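PDB 5A9A: polyhedrin from Simulium ubiquitum cypovirus, which packs into the microcrystalline occlusion bodies (polyhedra) of an insect cypovirus and binds uridine 5'-triphosphate in the crystal. Local coordinates for residues F40-K43 with Y47-I50; M67-K72 with P205-N210; Q85-D90 with E124-L129; F100-A105 with R165-S170. All blocks are in the same frame, centred on the assembly; numbering follows the deposited sequence.

Contact 1 of 4, residues F40-K43 with Y47-I50; sequences FIYK and YRLI
R48 and Y42 show how one buried hydroxyl can be satisfied twice: Y42 OH accepts from R48 NE and donates to M67 O. The bond from R48 NE to Y42 OH is 2.9 Å long, with a bent N-H...O angle of 137°. R48 NH2 also donates to D66 O, and a bend at chi3 (61°) swings the end of the arginine chain back toward the tyrosine. The backbone satisfies itself: F40 N reaches R48 O at 3.0 Å, and R48 N returns to F40 O at 3.1 Å. This is the hydrogen-bonded pair of the antiparallel hairpin formed by strands 34-41 and 47-54. I41 and Y47 follow as a non-hydrogen-bonded pair, and their backbones bond to neighbouring segments of the same chain, I41 with V104 and A105, Y47 with L208. Y47 CA also brings a C-H to F40 O at 3.3 Å. On the sheet face of F40 and R48, the ring and the guanidinium run side by side, planes 28° apart, with F40 CD2 3.7 Å from R48 NH2. I50 CD1 meets the edge of that ring, 3.8 Å from F40 CE2. On the other face I41 CG1 lies against Y47 CE2 at 3.7 Å.

Contact 2 of 4, residues M67-K72 with P205-N210; sequences MLYMDK and PLYLDN
The methyl of M70 sits over the centre of the Y207 ring, its CE 3.6 Å from the ring centroid and 14° off the normal, a CH-pi contact. M70 SD lies obliquely above the ring and adds a Met-aromatic component, and the chain beyond CG is extended, which carries the methyl across the ring. Y207 in turn presents its edge to the face of Y69: a T-shaped pair with centroids 5.2 Å apart and planes at 85°, in which Y69 CE1 lies 3.8 Å from Y207 CD2. The hydroxyl bonds to the backbone of Y69: Y207 OH donates to Y69 O at 2.6 Å, in the carbonyl plane. The residues belong to the loop between strand 57-62 and helix 76-87 and to strand 201-208, which borders the larger sheet within the chain. K80 of the second subunit packs on both M70 and Y207, and E101, a UTP-site residue, accepts from the backbone N of M70 and D71. Engaging one face, the edge and the hydroxyl of Y207 probably restrains the ring's rotation; the one hydrogen bond, Y207 OH to Y69 O, probably sets its position, and the rest of its contact is apolar and aromatic.

Contact 3 of 4, residues Q85-D90 with E124-L129; sequences QIRRPD and ENEDCL
D127 OD1 is gripped from two directions: R87 NE points a nearly straight N-H at it (175°) across a long, weak 3.4 Å, forming a salt bridge, and a water that also donates to R87 O donates to it as well. The carboxylate meets the guanidinium at its edge, with the two planes 83° apart. Neither charge rests on this bond alone, for D127 OD2 is paired with K221 and R35 of the third subunit, while R87 NH1 bonds to E83 and to N204 O of that same subunit. The aspartate is presented by a type I turn, N125 to C128, at the end of strand 120-124, facing the C-terminal end of helix 76-87. D127 N to N125 OD1 (2.9 Å) makes an Asx turn; L129 N adds a second bond to that oxygen from the opposite face of the carboxamide. E126, second residue of the turn, points its CB at the helix and packs by its aliphatic part, CB lying 3.6 Å from I86 CG2 and 3.8 Å from R87 CG. Its chi1 (63°) sets CG 3.6 Å from I86 O; the bend at chi2 then turns the carboxylate, whose OE1 is bonded to N168 ND2. The R87 and E126 side chains run antiparallel alongside one another.

Contact 4 of 4, residues F100-A105 with R165-S170; sequences FEYPVA and RCQNES. With UTP (uridine 5'-triphosphate), chain B.
Of the residues from F100 to A105, Y102 makes the main contact with Q167 and E169, while those before it turn to the nucleotide. F100 comes first, its CB directed away from the 165-170 loop and its ring against UTP, with F100 CG 3.6 Å from C2 of the base. E101 follows, giving its backbone N to UTP O4 at 3.1 Å in a weak hydrogen bond; H79 and H96 also bond the nucleotide. Y102 then swings the other way: its CG is trans to its own N (chi1 -174°), which sends the ring across the neighbouring loop. Q167 CA lies over one ring face, 3.6 Å from the centroid, and P103 CD lies over the opposite one. The Q167 side chain runs back past the ring, its amide plane turned 40° from it, and brings NE2 within 3.4 Å of Y102 CB. C166 O approaches Y102 CE1 to 3.3 Å. At the far end Y102 OH donates to E169 O across a short 2.5 Å, tilted 32° from the carbonyl plane. At P103 a water links the loops, donating to P103 O at 3.0 Å and accepting from Q167 NE2 at 2.7 Å; Q167 OE1 is taken by L99 N. The segment then runs into strand 105-111 at A105. The tyrosine thus joins two irregular loops by a ring packed on both faces and one short hydrogen bond at its hydroxyl, directly after the UTP-site residues F100 and E101.

Contact 1 is the buried one, a hairpin within the larger sheet, and its main-chain bonds are regular. Contact 2 lies at the surface beside the second subunit, yet it shares that sheet, since strand 201-208 pairs with 47-54, and the two contacts also touch through the 67-72 loop. Contact 4 is partly buried and ties loop to loop; through V104 and A105 it borders I41, and through E101 it holds the 67-72 loop. Contact 3, also partly buried and about 21 Å from contact 1 between centres, borders the third subunit, though S170 links it to contact 4. Aromatic rings dominate contacts 2 and 4; contact 3 mixes aliphatic packing with one weak salt bridge and bridging water.

Contact 1 of 4, residues F40-K43 with Y47-I50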
# COMPACT_ATOMS: atom_id res chain seq x y z
N PHE A 40 13.22 7.12 -13.98
CA PHE A 40 12.70 8.22 -14.78
C PHE A 40 13.84 9.14 -15.22
O PHE A 40 14.78 9.38 -14.47
CB PHE A 40 11.67 9.03 -13.99
CG PHE A 40 10.42 8.27 -13.65
CD1 PHE A 40 9.37 8.21 -14.55
CD2 PHE A 40 10.30 7.61 -12.44
CE1 PHE A 40 8.21 7.51 -14.24
CE2 PHE A 40 9.15 6.91 -12.12
CZ PHE A 40 8.11 6.86 -13.03
N ILE A 41 13.74 9.64 -16.45
CA ILE A 41 14.70 10.61 -16.97
C ILE A 41 14.02 11.96 -17.06
O ILE A 41 12.87 12.05 -17.48
CB ILE A 41 15.21 10.21 -18.37
CG1 ILE A 41 15.65 8.75 -18.38
CG2 ILE A 41 16.35 11.13 -18.79
CD1 ILE A 41 16.18 8.28 -19.71
N TYR A 42 14.73 13.02 -16.66
CA TYR A 42 14.13 14.35 -16.60
C TYR A 42 14.79 15.36 -17.53
O TYR A 42 15.81 15.08 -18.16
CB TYR A 42 14.13 14.84 -15.15
CG TYR A 42 13.21 14.01 -14.28
CD1 TYR A 42 13.66 12.84 -13.68
CD2 TYR A 42 11.89 14.38 -14.10
CE1 TYR A 42 12.82 12.08 -12.90
CE2 TYR A 42 11.04 13.62 -13.32
CZ TYR A 42 11.51 12.47 -12.72
OH TYR A 42 10.67 11.71 -11.95
N LYS A 43 14.18 16.54 -17.61
CA LYS A 43 14.61 17.57 -18.54
C LYS A 43 15.94 18.20 -18.15
O LYS A 43 16.52 18.96 -18.92
CB LYS A 43 13.54 18.66 -18.67
CG LYS A 43 12.28 18.21 -19.40
CD LYS A 43 11.16 19.23 -19.25
CE LYS A 43 9.87 18.75 -19.89
NZ LYS A 43 9.79 19.08 -21.34
N TYR A 47 18.41 11.56 -13.26
CA TYR A 47 17.53 10.41 -13.06
C TYR A 47 16.93 10.36 -11.66
O TYR A 47 17.51 10.86 -10.70
CB TYR A 47 18.32 9.12 -13.32
CG TYR A 47 19.01 9.10 -14.65
CD1 TYR A 47 20.29 9.63 -14.80
CD2 TYR A 47 18.39 8.57 -15.78
CE1 TYR A 47 20.93 9.62 -16.02
CE2 TYR A 47 19.03 8.56 -17.00
CZ TYR A 47 20.29 9.09 -17.11
OH TYR A 47 20.93 9.08 -18.34
N ARG A 48 15.76 9.74 -11.57
CA ARG A 48 15.17 9.39 -10.29
C ARG A 48 14.85 7.90 -10.33
O ARG A 48 14.07 7.46 -11.17
CB ARG A 48 13.90 10.21 -10.03
CG ARG A 48 13.32 10.01 -8.64
CD ARG A 48 12.10 10.88 -8.42
NE ARG A 48 11.02 10.56 -9.36
CZ ARG A 48 9.78 10.22 -9.00
NH1 ARG A 48 9.43 10.19 -7.72
NH2 ARG A 48 8.89 9.95 -9.94
N LEU A 49 15.45 7.14 -9.42
CA LEU A 49 15.36 5.69 -9.46
C LEU A 49 14.60 5.14 -8.25
O LEU A 49 14.92 5.46 -7.11
CB LEU A 49 16.77 5.09 -9.51
CG LEU A 49 16.87 3.57 -9.72
CD1 LEU A 49 18.20 3.22 -10.38
CD2 LEU A 49 16.70 2.82 -8.41
N ILE A 50 13.60 4.32 -8.52
CA ILE A 50 12.82 3.70 -7.46
C ILE A 50 13.03 2.19 -7.46
O ILE A 50 12.72 1.51 -8.43
CB ILE A 50 11.33 4.02 -7.58
CG1 ILE A 50 11.12 5.54 -7.64
CG2 ILE A 50 10.56 3.43 -6.40
CD1 ILE A 50 11.20 6.11 -9.04

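Contact 2 of 4, residues M67-K72 with P205-N210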
# COMPACT_ATOMS: atom_id res chain seq x y z
N MET A 67 4.78 10.96 -10.78
CA MET A 67 5.73 11.00 -11.89
C MET A 67 6.75 12.12 -11.71
O MET A 67 7.85 12.06 -12.27
CB MET A 67 4.99 11.21 -13.22
CG MET A 67 3.95 10.14 -13.55
SD MET A 67 4.65 8.55 -14.05
CE MET A 67 5.20 8.91 -15.72
N LEU A 68 6.40 13.14 -10.94
CA LEU A 68 7.20 14.36 -10.87
C LEU A 68 8.54 14.16 -10.16
O LEU A 68 8.70 13.28 -9.31
CB LEU A 68 6.42 15.49 -10.20
CG LEU A 68 5.08 15.83 -10.86
CD1 LEU A 68 4.48 17.08 -10.21
CD2 LEU A 68 5.22 16.03 -12.36
N TYR A 69 9.49 15.01 -10.52
CA TYR A 69 10.88 14.92 -10.07
C TYR A 69 11.03 14.99 -8.55
O TYR A 69 11.65 14.11 -7.95
CB TYR A 69 11.68 16.04 -10.73
CG TYR A 69 13.18 15.94 -10.56
CD1 TYR A 69 13.87 14.80 -10.96
CD2 TYR A 69 13.90 16.99 -10.03
CE1 TYR A 69 15.24 14.72 -10.82
CE2 TYR A 69 15.27 16.91 -9.88
CZ TYR A 69 15.94 15.77 -10.28
OH TYR A 69 17.30 15.69 -10.13
N MET A 70 10.49 16.04 -7.94
CA MET A 70 10.67 16.25 -6.51
C MET A 70 9.37 16.68 -5.82
O MET A 70 8.97 16.10 -4.81
CB MET A 70 11.77 17.28 -6.26
CG MET A 70 13.15 16.79 -6.65
SD MET A 70 14.48 17.68 -5.83
CE MET A 70 15.74 16.41 -5.80
N ASP A 71 8.73 17.70 -6.37
CA ASP A 71 7.47 18.18 -5.82
C ASP A 71 7.67 18.74 -4.41
O ASP A 71 7.02 18.31 -3.46
CB ASP A 71 6.45 17.03 -5.79
CG ASP A 71 5.04 17.49 -6.07
OD1 ASP A 71 4.78 18.71 -6.03
OD2 ASP A 71 4.18 16.62 -6.34
N LYS A 72 8.58 19.71 -4.29
CA LYS A 72 8.85 20.35 -3.02
C LYS A 72 7.75 21.34 -2.66
O LYS A 72 7.01 21.80 -3.53
CB LYS A 72 10.18 21.10 -3.07
CG LYS A 72 11.42 20.25 -2.86
CD LYS A 72 12.68 21.02 -3.24
CE LYS A 72 12.58 22.49 -2.82
NZ LYS A 72 13.71 23.31 -3.34
N PRO A 205 12.76 7.07 -3.48
CA PRO A 205 13.41 7.40 -4.75
C PRO A 205 14.82 7.95 -4.57
O PRO A 205 15.05 8.76 -3.67
CB PRO A 205 12.49 8.48 -5.34
CG PRO A 205 11.16 8.21 -4.73
CD PRO A 205 11.45 7.73 -3.34
N LEU A 206 15.74 7.50 -5.41
CA LEU A 206 17.11 8.00 -5.39
C LEU A 206 17.33 8.96 -6.54
O LEU A 206 16.77 8.79 -7.62
CB LEU A 206 18.10 6.85 -5.50
CG LEU A 206 18.20 5.92 -4.29
CD1 LEU A 206 18.96 4.65 -4.66
CD2 LEU A 206 18.87 6.63 -3.12
N TYR A 207 18.16 9.98 -6.30
CA TYR A 207 18.47 10.95 -7.33
C TYR A 207 19.91 10.79 -7.80
O TYR A 207 20.86 10.92 -7.02
CB TYR A 207 18.22 12.37 -6.81
CG TYR A 207 16.76 12.62 -6.50
CD1 TYR A 207 16.23 12.30 -5.26
CD2 TYR A 207 15.91 13.15 -7.46
CE1 TYR A 207 14.89 12.51 -4.98
CE2 TYR A 207 14.58 13.36 -7.20
CZ TYR A 207 14.07 13.05 -5.95
OH TYR A 207 12.74 13.26 -5.69
N LEU A 208 20.06 10.49 -9.09
CA LEU A 208 21.37 10.26 -9.69
C LEU A 208 21.64 11.32 -10.76
O LEU A 208 20.83 11.50 -11.67
CB LEU A 208 21.45 8.85 -10.28
CG LEU A 208 21.19 7.68 -9.32
CD1 LEU A 208 19.70 7.39 -9.17
CD2 LEU A 208 21.92 6.43 -9.78
N ASP A 209 22.77 12.01 -10.64
CA ASP A 209 23.05 13.18 -11.47
C ASP A 209 23.18 12.86 -12.97
O ASP A 209 22.66 13.60 -13.81
CB ASP A 209 24.35 13.85 -11.02
CG ASP A 209 24.20 14.56 -9.69
OD1 ASP A 209 23.06 14.68 -9.19
OD2 ASP A 209 25.23 15.00 -9.15
N ASN A 210 23.87 11.78 -13.29
CA ASN A 210 24.23 11.49 -14.67
C ASN A 210 24.28 9.99 -14.95
O ASN A 210 24.14 9.18 -14.04
CB ASN A 210 25.58 12.13 -15.00
CG ASN A 210 26.70 11.56 -14.15
OD1 ASN A 210 27.22 10.48 -14.43
ND2 ASN A 210 27.08 12.29 -13.10
O HOH W 1 18.33 13.33 -10.24

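Contact 3 of 4, residues Q85-D90 with E124-L129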
# COMPACT_ATOMS: atom_id res chain seq x y z
N GLN A 85 -5.26 21.17 -14.33
CA GLN A 85 -5.46 21.36 -15.76
C GLN A 85 -5.38 20.03 -16.50
O GLN A 85 -6.14 19.79 -17.44
CB GLN A 85 -4.43 22.35 -16.31
CG GLN A 85 -4.65 22.70 -17.77
CD GLN A 85 -6.08 23.14 -18.05
OE1 GLN A 85 -6.73 23.73 -17.20
NE2 GLN A 85 -6.56 22.84 -19.25
N ILE A 86 -4.46 19.17 -16.08
CA ILE A 86 -4.28 17.88 -16.74
C ILE A 86 -5.42 16.91 -16.44
O ILE A 86 -5.96 16.29 -17.36
CB ILE A 86 -2.95 17.22 -16.32
CG1 ILE A 86 -1.76 18.09 -16.75
CG2 ILE A 86 -2.83 15.84 -16.95
CD1 ILE A 86 -1.55 18.16 -18.24
N ARG A 87 -5.80 16.79 -15.17
CA ARG A 87 -6.78 15.79 -14.76
C ARG A 87 -8.21 16.32 -14.72
O ARG A 87 -9.16 15.56 -14.53
CB ARG A 87 -6.41 15.20 -13.40
CG ARG A 87 -5.14 14.38 -13.41
CD ARG A 87 -4.88 13.79 -12.04
NE ARG A 87 -6.02 13.00 -11.56
CZ ARG A 87 -6.31 12.81 -10.28
NH1 ARG A 87 -5.55 13.34 -9.33
NH2 ARG A 87 -7.36 12.08 -9.94
N ARG A 88 -8.37 17.63 -14.86
CA ARG A 88 -9.70 18.23 -14.91
C ARG A 88 -9.66 19.59 -15.60
O ARG A 88 -9.84 20.63 -14.97
CB ARG A 88 -10.30 18.34 -13.50
CG ARG A 88 -9.33 18.73 -12.40
CD ARG A 88 -10.03 18.73 -11.04
NE ARG A 88 -11.12 19.70 -10.98
CZ ARG A 88 -11.03 20.90 -10.42
NH1 ARG A 88 -9.90 21.30 -9.86
NH2 ARG A 88 -12.08 21.71 -10.42
N PRO A 89 -9.43 19.57 -16.92
CA PRO A 89 -9.46 20.79 -17.73
C PRO A 89 -10.86 21.40 -17.74
O PRO A 89 -11.82 20.64 -17.75
CB PRO A 89 -9.09 20.29 -19.14
CG PRO A 89 -9.44 18.84 -19.12
CD PRO A 89 -9.14 18.38 -17.73
N ASP A 90 -10.98 22.73 -17.71
CA ASP A 90 -9.85 23.65 -17.63
C ASP A 90 -9.83 24.34 -16.27
O ASP A 90 -10.01 25.55 -16.17
CB ASP A 90 -9.97 24.71 -18.72
CG ASP A 90 -10.00 24.11 -20.12
OD1 ASP A 90 -9.07 23.35 -20.46
OD2 ASP A 90 -10.96 24.39 -20.87
N GLU A 124 -0.41 4.60 -18.56
CA GLU A 124 -1.81 4.95 -18.41
C GLU A 124 -2.00 6.44 -18.65
O GLU A 124 -1.02 7.17 -18.77
CB GLU A 124 -2.29 4.59 -17.00
CG GLU A 124 -1.87 3.19 -16.55
CD GLU A 124 -2.59 2.09 -17.30
OE1 GLU A 124 -3.36 2.40 -18.24
OE2 GLU A 124 -2.39 0.90 -16.95
N ASN A 125 -3.25 6.88 -18.72
CA ASN A 125 -3.53 8.30 -18.88
C ASN A 125 -3.49 9.01 -17.52
O ASN A 125 -3.06 8.42 -16.53
CB ASN A 125 -4.88 8.53 -19.58
CG ASN A 125 -6.06 7.99 -18.80
OD1 ASN A 125 -6.00 7.85 -17.58
ND2 ASN A 125 -7.14 7.69 -19.51
N GLU A 126 -3.93 10.26 -17.49
CA GLU A 126 -3.78 11.09 -16.30
C GLU A 126 -4.59 10.58 -15.10
O GLU A 126 -4.31 10.96 -13.97
CB GLU A 126 -4.14 12.54 -16.61
CG GLU A 126 -5.59 12.77 -17.01
CD GLU A 126 -5.82 12.60 -18.51
OE1 GLU A 126 -4.92 12.06 -19.20
OE2 GLU A 126 -6.89 13.02 -18.99
N ASP A 127 -5.59 9.74 -15.36
CA ASP A 127 -6.37 9.13 -14.28
C ASP A 127 -5.90 7.70 -14.01
O ASP A 127 -6.56 6.95 -13.28
CB ASP A 127 -7.86 9.14 -14.63
CG ASP A 127 -8.45 10.54 -14.61
OD1 ASP A 127 -7.92 11.41 -13.89
OD2 ASP A 127 -9.46 10.76 -15.31
N CYS A 128 -4.77 7.34 -14.59
CA CYS A 128 -4.22 5.99 -14.47
C CYS A 128 -5.21 4.93 -14.94
O CYS A 128 -5.40 3.91 -14.27
CB CYS A 128 -3.77 5.72 -13.03
SG CYS A 128 -2.39 4.55 -12.91
N LEU A 129 -5.83 5.18 -16.09
CA LEU A 129 -6.71 4.21 -16.74
C LEU A 129 -6.19 3.95 -18.15
O LEU A 129 -5.49 4.79 -18.71
CB LEU A 129 -8.14 4.75 -16.80
CG LEU A 129 -8.86 5.01 -15.47
CD1 LEU A 129 -10.08 5.90 -15.69
CD2 LEU A 129 -9.26 3.71 -14.79
O HOH W 2 -8.29 14.62 -17.87
O HOH W 3 -9.23 13.03 -12.47

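Contact 4 of 4, residues F100-A105 with R165-S170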
# COMPACT_ATOMS: atom_id res chain seq x y z
N PHE A 100 8.76 21.67 -15.97
CA PHE A 100 10.16 21.30 -15.91
C PHE A 100 10.34 19.92 -15.27
O PHE A 100 11.24 19.17 -15.65
CB PHE A 100 10.95 22.34 -15.11
CG PHE A 100 11.18 23.64 -15.83
CD1 PHE A 100 11.19 23.70 -17.22
CD2 PHE A 100 11.39 24.81 -15.12
CE1 PHE A 100 11.40 24.90 -17.87
CE2 PHE A 100 11.60 26.01 -15.77
CZ PHE A 100 11.61 26.06 -17.15
N GLU A 101 9.48 19.59 -14.31
CA GLU A 101 9.69 18.41 -13.48
C GLU A 101 8.95 17.14 -13.90
O GLU A 101 8.97 16.14 -13.18
CB GLU A 101 9.33 18.71 -12.02
CG GLU A 101 10.33 19.60 -11.31
CD GLU A 101 10.26 19.45 -9.80
OE1 GLU A 101 9.60 18.50 -9.32
OE2 GLU A 101 10.87 20.28 -9.09
N TYR A 102 8.28 17.17 -15.05
CA TYR A 102 7.67 15.95 -15.55
C TYR A 102 8.67 15.23 -16.45
O TYR A 102 9.30 15.85 -17.29
CB TYR A 102 6.37 16.24 -16.31
CG TYR A 102 5.63 14.99 -16.71
CD1 TYR A 102 6.00 14.27 -17.84
CD2 TYR A 102 4.57 14.51 -15.95
CE1 TYR A 102 5.34 13.12 -18.20
CE2 TYR A 102 3.90 13.36 -16.30
CZ TYR A 102 4.29 12.67 -17.43
OH TYR A 102 3.64 11.52 -17.80
N PRO A 103 8.82 13.91 -16.25
CA PRO A 103 9.89 13.16 -16.93
C PRO A 103 9.71 13.08 -18.45
O PRO A 103 8.61 13.28 -18.96
CB PRO A 103 9.80 11.77 -16.30
CG PRO A 103 8.38 11.64 -15.88
CD PRO A 103 7.97 13.02 -15.44
N VAL A 104 10.79 12.77 -19.15
CA VAL A 104 10.76 12.65 -20.60
C VAL A 104 10.82 11.19 -21.05
O VAL A 104 10.60 10.89 -22.23
CB VAL A 104 11.95 13.40 -21.26
CG1 VAL A 104 11.75 14.91 -21.14
CG2 VAL A 104 13.27 12.98 -20.64
N ALA A 105 11.11 10.29 -20.12
CA ALA A 105 11.21 8.88 -20.46
C ALA A 105 11.28 8.01 -19.20
O ALA A 105 11.59 8.50 -18.12
CB ALA A 105 12.44 8.63 -21.33
N ARG A 165 6.23 11.34 -24.49
CA ARG A 165 6.16 12.45 -25.44
C ARG A 165 5.10 13.45 -25.01
O ARG A 165 4.92 14.49 -25.63
CB ARG A 165 5.82 11.93 -26.83
CG ARG A 165 6.83 10.96 -27.42
CD ARG A 165 6.16 9.64 -27.76
NE ARG A 165 7.02 8.77 -28.56
CZ ARG A 165 6.76 7.48 -28.78
NH1 ARG A 165 5.68 6.92 -28.26
NH2 ARG A 165 7.59 6.76 -29.53
N CYS A 166 4.39 13.11 -23.93
CA CYS A 166 3.33 13.95 -23.40
C CYS A 166 3.59 14.10 -21.91
O CYS A 166 4.54 13.51 -21.40
CB CYS A 166 1.97 13.29 -23.66
SG CYS A 166 1.69 12.86 -25.40
N GLN A 167 2.77 14.88 -21.22
CA GLN A 167 2.91 15.01 -19.77
C GLN A 167 1.59 14.72 -19.05
O GLN A 167 1.33 15.28 -17.99
CB GLN A 167 3.43 16.40 -19.39
CG GLN A 167 4.79 16.74 -19.99
CD GLN A 167 5.45 17.90 -19.27
OE1 GLN A 167 4.78 18.75 -18.70
NE2 GLN A 167 6.78 17.92 -19.29
N ASN A 168 0.78 13.84 -19.63
CA ASN A 168 -0.49 13.46 -19.02
C ASN A 168 -0.50 12.00 -18.57
O ASN A 168 -1.50 11.51 -18.05
CB ASN A 168 -1.64 13.67 -20.00
CG ASN A 168 -1.63 12.65 -21.13
OD1 ASN A 168 -0.60 12.41 -21.76
ND2 ASN A 168 -2.78 12.03 -21.37
N GLU A 169 0.62 11.31 -18.77
CA GLU A 169 0.66 9.86 -18.56
C GLU A 169 1.18 9.44 -17.19
O GLU A 169 1.93 10.17 -16.53
CB GLU A 169 1.48 9.20 -19.66
CG GLU A 169 0.86 9.37 -21.03
CD GLU A 169 1.75 8.84 -22.15
OE1 GLU A 169 2.93 9.24 -22.21
OE2 GLU A 169 1.25 8.02 -22.96
N SER A 170 0.75 8.26 -16.77
CA SER A 170 1.18 7.66 -15.51
C SER A 170 1.58 6.21 -15.79
O SER A 170 1.78 5.84 -16.95
CB SER A 170 0.06 7.75 -14.48
OG SER A 170 -1.12 7.12 -14.94
PA UTP B . 9.16 31.89 -12.50
O1A UTP B . 8.69 32.11 -13.92
O2A UTP B . 10.64 31.89 -12.18
O3A UTP B . 8.43 32.96 -11.54
O5' UTP B . 8.56 30.49 -11.99
PB UTP B . 6.93 33.47 -11.83
O1B UTP B . 6.37 33.97 -10.52
O2B UTP B . 6.97 34.38 -13.03
O3B UTP B . 6.12 32.14 -12.22
PG UTP B . 4.95 32.17 -13.33
O1G UTP B . 4.74 33.64 -13.58
O2G UTP B . 3.79 31.47 -12.66
O3G UTP B . 5.56 31.40 -14.47
C5' UTP B . 9.41 29.37 -11.74
C4' UTP B . 9.52 28.52 -12.99
O4' UTP B . 9.73 27.14 -12.68
C1' UTP B . 9.21 26.36 -13.75
C2' UTP B . 8.01 27.14 -14.29
O2' UTP B . 7.95 27.09 -15.72
C3' UTP B . 8.25 28.56 -13.83
O3' UTP B . 8.42 29.43 -14.95
N1 UTP B . 8.86 25.01 -13.31
C6 UTP B . 9.38 24.53 -12.17
C2 UTP B . 8.02 24.19 -14.09
O2 UTP B . 7.55 24.62 -15.15
N3 UTP B . 7.72 22.95 -13.68
C4 UTP B . 8.22 22.46 -12.54
O4 UTP B . 7.93 21.30 -12.18
C5 UTP B . 9.06 23.24 -11.76
O HOH W 4 8.36 15.97 -20.31